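Local coordinates for protein endoglucanase (Komagataeibacter sucrofermentans, PDB 6VC5) that probably cleaves internal beta-1,4-glucosidic linkages of cellulose and related beta-glucans, as a family 8 glycosyl hydrolase, at residues P227-W232 / T306-I311. Residues are numbered along the deposited sequence; the frame is centred on the assembly and turned at random.
Sequences PLYLSW and TMLAYI
L228 and W232, one helical turn apart, both set CG opposite the backbone N (chi1 -174° and -176°), which carries the isobutyl group and the indole across to L308, A309 and I311. L308 turns the other way, its CG lying opposite its own carbonyl carbon, and points CD1 at the gap between the hydroxyl of Y229 and the indole of W232. L228 reaches the second helix with one methyl: CD2 stands 4.0 Å from CB of L308, the two leucines crossing at nearly a right angle, and 4.1 Å from the backbone N of A309. CD1 of L308 meets the indole at its edge, close to the ring plane, 4.1 Å from CZ3 of W232, and lies equally far from OH of Y229. The tightest touch is W232 CZ2 to I311 CG2 at 3.5 Å, an oblique approach with the two side chains running alongside each other. The short helical segments are almost parallel (13°), with axes 10.7 Å apart, so large apolar side chains bridge the interval. In the (alpha/alpha)6 barrel of glycosyl hydrolase family 8, helix 33-46 packs on L308 and I311 through F42, while W102 of helix 90-106 touches both W232 and I311.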
ATOM      1  N   PRO A 227      -1.334 -10.041   1.015  1.00  6.81           N
ATOM      2  CA  PRO A 227      -1.820 -11.021   0.032  1.00  7.20           C
ATOM      3  C   PRO A 227      -2.342 -10.365  -1.241  1.00  8.37           C
ATOM      4  O   PRO A 227      -2.163 -10.922  -2.330  1.00 11.09           O
ATOM      5  CB  PRO A 227      -2.910 -11.789   0.803  1.00  7.93           C
ATOM      6  CG  PRO A 227      -3.299 -10.869   1.943  1.00  7.12           C
ATOM      7  CD  PRO A 227      -2.024 -10.175   2.312  1.00  6.52           C
ATOM      8  N   LEU A 228      -2.925  -9.166  -1.143  1.00  6.72           N
ATOM      9  CA  LEU A 228      -3.401  -8.481  -2.343  1.00  8.18           C
ATOM     10  C   LEU A 228      -2.252  -8.093  -3.272  1.00  7.59           C
ATOM     11  O   LEU A 228      -2.301  -8.365  -4.476  1.00  8.19           O
ATOM     12  CB  LEU A 228      -4.227  -7.257  -1.966  1.00 10.76           C
ATOM     13  CG  LEU A 228      -4.859  -6.608  -3.201  1.00 12.36           C
ATOM     14  CD1 LEU A 228      -5.888  -7.541  -3.831  1.00 16.46           C
ATOM     15  CD2 LEU A 228      -5.482  -5.285  -2.832  1.00 15.81           C
ATOM     16  N   TYR A 229      -1.204  -7.454  -2.734  1.00  7.54           N
ATOM     17  CA  TYR A 229      -0.095  -7.029  -3.591  1.00  8.06           C
ATOM     18  C   TYR A 229       0.639  -8.222  -4.190  1.00  8.87           C
ATOM     19  O   TYR A 229       1.061  -8.168  -5.355  1.00 10.23           O
ATOM     20  CB  TYR A 229       0.872  -6.112  -2.833  1.00  8.19           C
ATOM     21  CG  TYR A 229       0.352  -4.706  -2.586  1.00 10.32           C
ATOM     22  CD1 TYR A 229      -0.261  -3.982  -3.606  1.00 11.96           C
ATOM     23  CD2 TYR A 229       0.505  -4.092  -1.340  1.00 10.99           C
ATOM     24  CE1 TYR A 229      -0.728  -2.702  -3.393  1.00 13.97           C
ATOM     25  CE2 TYR A 229       0.038  -2.803  -1.124  1.00 12.16           C
ATOM     26  CZ  TYR A 229      -0.579  -2.125  -2.154  1.00 15.11           C
ATOM     27  OH  TYR A 229      -1.046  -0.843  -1.953  1.00 19.22           O
ATOM     28  N   LEU A 230       0.810  -9.303  -3.414  1.00  9.87           N
ATOM     29  CA  LEU A 230       1.472 -10.500  -3.932  1.00 10.85           C
ATOM     30  C   LEU A 230       0.655 -11.137  -5.047  1.00 11.51           C
ATOM     31  O   LEU A 230       1.210 -11.540  -6.079  1.00 11.98           O
ATOM     32  CB  LEU A 230       1.690 -11.511  -2.810  1.00 10.51           C
ATOM     33  CG  LEU A 230       2.724 -11.133  -1.753  1.00 12.25           C
ATOM     34  CD1 LEU A 230       2.767 -12.217  -0.670  1.00 14.46           C
ATOM     35  CD2 LEU A 230       4.086 -10.930  -2.384  1.00 13.63           C
ATOM     36  N   SER A 231      -0.662 -11.232  -4.864  1.00 10.99           N
ATOM     37  CA  SER A 231      -1.512 -11.783  -5.920  1.00 12.67           C
ATOM     38  C   SER A 231      -1.469 -10.905  -7.167  1.00 13.76           C
ATOM     39  O   SER A 231      -1.294 -11.401  -8.289  1.00 14.54           O
ATOM     40  CB  SER A 231      -2.944 -11.922  -5.412  1.00 15.03           C
ATOM     41  OG  SER A 231      -3.750 -12.533  -6.405  1.00 18.73           O
ATOM     42  N   TRP A 232      -1.612  -9.594  -6.979  1.00 10.68           N
ATOM     43  CA  TRP A 232      -1.642  -8.649  -8.094  1.00 10.03           C
ATOM     44  C   TRP A 232      -0.365  -8.738  -8.927  1.00 13.20           C
ATOM     45  O   TRP A 232      -0.416  -8.724 -10.164  1.00 15.20           O
ATOM     46  CB  TRP A 232      -1.812  -7.266  -7.467  1.00 11.23           C
ATOM     47  CG  TRP A 232      -1.961  -6.059  -8.336  1.00 12.81           C
ATOM     48  CD1 TRP A 232      -1.814  -5.962  -9.691  1.00 15.18           C
ATOM     49  CD2 TRP A 232      -2.275  -4.750  -7.867  1.00 13.86           C
ATOM     50  NE1 TRP A 232      -2.028  -4.653 -10.094  1.00 15.55           N
ATOM     51  CE2 TRP A 232      -2.310  -3.895  -8.986  1.00 15.35           C
ATOM     52  CE3 TRP A 232      -2.543  -4.219  -6.600  1.00 15.74           C
ATOM     53  CZ2 TRP A 232      -2.591  -2.532  -8.872  1.00 15.38           C
ATOM     54  CZ3 TRP A 232      -2.819  -2.873  -6.487  1.00 16.91           C
ATOM     55  CH2 TRP A 232      -2.848  -2.043  -7.619  1.00 17.46           C
ATOM     56  N   THR A 306     -11.233  -1.685  -1.168  1.00  6.73           N
ATOM     57  CA  THR A 306     -12.075  -2.291  -2.191  1.00  7.32           C
ATOM     58  C   THR A 306     -11.678  -1.811  -3.583  1.00  7.57           C
ATOM     59  O   THR A 306     -11.558  -2.617  -4.513  1.00  7.15           O
ATOM     60  CB  THR A 306     -13.536  -1.966  -1.877  1.00  9.02           C
ATOM     61  OG1 THR A 306     -13.871  -2.501  -0.589  1.00 10.11           O
ATOM     62  CG2 THR A 306     -14.480  -2.585  -2.928  1.00  9.63           C
ATOM     63  N   MET A 307     -11.423  -0.505  -3.742  1.00  8.29           N
ATOM     64  CA  MET A 307     -10.967   0.002  -5.033  1.00  9.26           C
ATOM     65  C   MET A 307      -9.657  -0.650  -5.466  1.00 10.16           C
ATOM     66  O   MET A 307      -9.496  -0.999  -6.644  1.00 10.17           O
ATOM     67  CB  MET A 307     -10.787   1.518  -4.992  1.00 13.78           C
ATOM     68  CG  MET A 307     -12.038   2.341  -5.095  1.00 17.25           C
ATOM     69  SD  MET A 307     -12.874   2.370  -6.715  1.00 17.56           S
ATOM     70  CE  MET A 307     -11.708   1.691  -7.906  1.00 17.92           C
ATOM     71  N   LEU A 308      -8.707  -0.810  -4.538  1.00  9.42           N
ATOM     72  CA  LEU A 308      -7.456  -1.494  -4.857  1.00 10.84           C
ATOM     73  C   LEU A 308      -7.725  -2.902  -5.383  1.00  9.81           C
ATOM     74  O   LEU A 308      -7.064  -3.368  -6.322  1.00 10.80           O
ATOM     75  CB  LEU A 308      -6.604  -1.567  -3.595  1.00 12.82           C
ATOM     76  CG  LEU A 308      -5.667  -0.470  -3.096  1.00 17.48           C
ATOM     77  CD1 LEU A 308      -4.519  -0.113  -4.042  1.00 17.33           C
ATOM     78  CD2 LEU A 308      -6.465   0.778  -2.682  1.00 22.61           C
ATOM     79  N   ALA A 309      -8.711  -3.592  -4.801  1.00  8.51           N
ATOM     80  CA  ALA A 309      -9.066  -4.924  -5.287  1.00  9.21           C
ATOM     81  C   ALA A 309      -9.634  -4.902  -6.708  1.00  9.88           C
ATOM     82  O   ALA A 309      -9.352  -5.809  -7.499  1.00  9.47           O
ATOM     83  CB  ALA A 309     -10.047  -5.581  -4.326  1.00  9.73           C
ATOM     84  N   TYR A 310     -10.466  -3.902  -7.037  1.00  9.09           N
ATOM     85  CA  TYR A 310     -10.961  -3.747  -8.405  1.00  9.53           C
ATOM     86  C   TYR A 310      -9.813  -3.561  -9.386  1.00  9.91           C
ATOM     87  O   TYR A 310      -9.817  -4.143 -10.477  1.00 10.66           O
ATOM     88  CB  TYR A 310     -11.899  -2.538  -8.508  1.00 10.32           C
ATOM     89  CG  TYR A 310     -13.337  -2.834  -8.162  1.00 11.21           C
ATOM     90  CD1 TYR A 310     -14.226  -3.302  -9.131  1.00 13.33           C
ATOM     91  CD2 TYR A 310     -13.811  -2.643  -6.878  1.00 12.70           C
ATOM     92  CE1 TYR A 310     -15.542  -3.582  -8.815  1.00 13.11           C
ATOM     93  CE2 TYR A 310     -15.129  -2.917  -6.553  1.00 11.86           C
ATOM     94  CZ  TYR A 310     -15.989  -3.386  -7.525  1.00 13.44           C
ATOM     95  OH  TYR A 310     -17.298  -3.661  -7.180  1.00 15.79           O
ATOM     96  N   ILE A 311      -8.818  -2.758  -9.006  1.00  9.75           N
ATOM     97  CA  ILE A 311      -7.680  -2.496  -9.883  1.00  9.58           C
ATOM     98  C   ILE A 311      -6.849  -3.759 -10.060  1.00 10.58           C
ATOM     99  O   ILE A 311      -6.415  -4.083 -11.176  1.00 12.78           O
ATOM    100  CB  ILE A 311      -6.877  -1.287  -9.366  1.00 10.95           C
ATOM    101  CG1 ILE A 311      -7.742  -0.033  -9.484  1.00 14.39           C
ATOM    102  CG2 ILE A 311      -5.570  -1.106 -10.153  1.00 12.77           C
ATOM    103  CD1 ILE A 311      -7.158   1.185  -8.844  1.00 17.20           C
TER